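Local coordinates for protein peptidase M3B, oligoendopeptidase F (Enterococcus faecium, PDB 2QR4) that probably hydrolyses peptide bonds of oligopeptides as a metallopeptidase of family M3, the family of oligoendopeptidase F, at residues E167-E172 / R190-A195. Sequence-based numbering, arbitrary orientation.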
# COMPACT_ATOMS: atom_id res chain seq x y z
N GLU A 167 32.16 -8.28 -9.75
CA GLU A 167 33.59 -8.36 -9.49
C GLU A 167 34.05 -7.01 -8.97
O GLU A 167 33.81 -5.99 -9.62
CB GLU A 167 34.40 -8.72 -10.75
CG GLU A 167 35.86 -9.06 -10.43
CD GLU A 167 36.80 -8.95 -11.62
OE1 GLU A 167 37.98 -8.61 -11.41
OE2 GLU A 167 36.36 -9.19 -12.77
N GLY A 168 34.71 -7.00 -7.82
CA GLY A 168 35.08 -5.75 -7.16
C GLY A 168 36.39 -5.10 -7.56
O GLY A 168 36.92 -5.33 -8.66
N GLU A 169 36.93 -4.26 -6.69
CA GLU A 169 38.11 -3.46 -7.04
C GLU A 169 39.40 -4.28 -7.12
O GLU A 169 40.26 -4.01 -7.96
CB GLU A 169 38.30 -2.29 -6.07
CG GLU A 169 37.34 -1.14 -6.31
CD GLU A 169 38.01 0.20 -6.08
OE1 GLU A 169 37.36 1.11 -5.51
OE2 GLU A 169 39.18 0.35 -6.46
N ASN A 170 39.54 -5.27 -6.25
CA ASN A 170 40.74 -6.10 -6.27
C ASN A 170 40.52 -7.40 -7.03
O ASN A 170 41.31 -8.33 -6.92
CB ASN A 170 41.21 -6.39 -4.84
CG ASN A 170 41.66 -5.14 -4.11
OD1 ASN A 170 42.81 -5.04 -3.68
ND2 ASN A 170 40.75 -4.18 -3.95
N GLY A 171 39.44 -7.45 -7.81
CA GLY A 171 39.11 -8.64 -8.58
C GLY A 171 38.32 -9.67 -7.78
O GLY A 171 38.08 -10.78 -8.25
N GLU A 172 37.91 -9.29 -6.57
CA GLU A 172 37.18 -10.19 -5.69
C GLU A 172 35.65 -10.03 -5.77
O GLU A 172 35.12 -8.94 -6.07
CB GLU A 172 37.69 -10.02 -4.24
CG GLU A 172 36.98 -8.93 -3.40
CD GLU A 172 37.14 -7.51 -3.95
OE1 GLU A 172 37.77 -7.33 -5.01
OE2 GLU A 172 36.63 -6.57 -3.30
N ARG A 190 36.65 2.29 -13.37
CA ARG A 190 35.43 2.48 -14.14
C ARG A 190 34.61 1.22 -14.33
O ARG A 190 33.38 1.27 -14.34
CB ARG A 190 35.74 3.09 -15.50
CG ARG A 190 34.49 3.63 -16.16
CD ARG A 190 34.79 4.27 -17.48
NE ARG A 190 33.66 5.08 -17.91
CZ ARG A 190 33.42 5.39 -19.18
NH1 ARG A 190 32.37 6.13 -19.49
NH2 ARG A 190 34.22 4.95 -20.14
N ARG A 191 35.27 0.08 -14.49
CA ARG A 191 34.54 -1.16 -14.73
C ARG A 191 33.67 -1.49 -13.53
O ARG A 191 32.55 -1.99 -13.67
CB ARG A 191 35.53 -2.31 -15.02
CG ARG A 191 34.90 -3.70 -14.96
CD ARG A 191 35.95 -4.82 -14.85
NE ARG A 191 36.55 -4.94 -13.52
CZ ARG A 191 35.90 -5.30 -12.42
NH1 ARG A 191 34.59 -5.56 -12.45
NH2 ARG A 191 36.54 -5.38 -11.26
N VAL A 192 34.19 -1.20 -12.34
CA VAL A 192 33.49 -1.47 -11.09
C VAL A 192 32.27 -0.55 -10.93
O VAL A 192 31.19 -0.99 -10.52
CB VAL A 192 34.45 -1.31 -9.90
CG1 VAL A 192 33.70 -1.06 -8.59
CG2 VAL A 192 35.35 -2.53 -9.81
N ARG A 193 32.46 0.71 -11.30
CA ARG A 193 31.38 1.68 -11.39
C ARG A 193 30.25 1.20 -12.30
O ARG A 193 29.07 1.20 -11.92
CB ARG A 193 31.93 3.03 -11.88
CG ARG A 193 32.26 4.00 -10.78
CD ARG A 193 33.28 5.07 -11.15
NE ARG A 193 33.19 5.62 -12.50
CZ ARG A 193 34.27 6.06 -13.15
NH1 ARG A 193 35.45 5.99 -12.56
NH2 ARG A 193 34.19 6.57 -14.38
N GLU A 194 30.60 0.81 -13.52
CA GLU A 194 29.59 0.42 -14.51
C GLU A 194 28.86 -0.81 -14.02
O GLU A 194 27.65 -0.96 -14.18
CB GLU A 194 30.26 0.14 -15.85
CG GLU A 194 29.37 -0.44 -16.93
CD GLU A 194 30.16 -0.80 -18.18
OE1 GLU A 194 31.40 -0.86 -18.09
OE2 GLU A 194 29.56 -1.01 -19.25
N ALA A 195 29.61 -1.71 -13.39
CA ALA A 195 29.02 -2.97 -12.96
C ALA A 195 28.08 -2.79 -11.75
O ALA A 195 27.05 -3.44 -11.68
CB ALA A 195 30.12 -3.98 -12.65
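The backbones come closest at G168 and V192, whose CA atoms are 6.0 Å apart, where the type I beta turn from G168 to G171, linking the antiparallel strands 165-167 and 173-175, meets the first turn of helix 190-206. R191 carries the polar part of the contact. Its CG stands anti to the backbone N (chi1 166°), and a bend at chi3 swings the guanidinium round to the end of strand 165-167. There R191 NH1 donates to E167 O at 3.0 Å; this carbonyl oxygen lies almost in the guanidinium plane, although the donor approaches from above the carbonyl plane. R191 NH2 adds two weak bonds, to the same E167 O and to G168 O, the latter short (2.6 Å) but poorly aligned, with an N-H...O angle of 118°. The E167 side chain, extended beyond CG, crosses that of R191 at about a right angle and lays its carboxylate over one guanidinium face, offset toward its rim, the two planes 17° apart. E167 OE1 is 3.5 Å from R191 NH2, well out of the guanidinium plane, so this salt bridge rests on charge without a directed N-H. Beside it, V192 CG2 packs against the peptide between G168 and E169, 3.4 Å from G168 O. With its edge turned to two successive carbonyls and one face to a carboxylate, the R191 guanidinium is probably restrained in rotation and ties the hairpin to the helix start mainly through the NH1 bond to E167 O, while the nearby E167 carboxylate probably helps balance its charge.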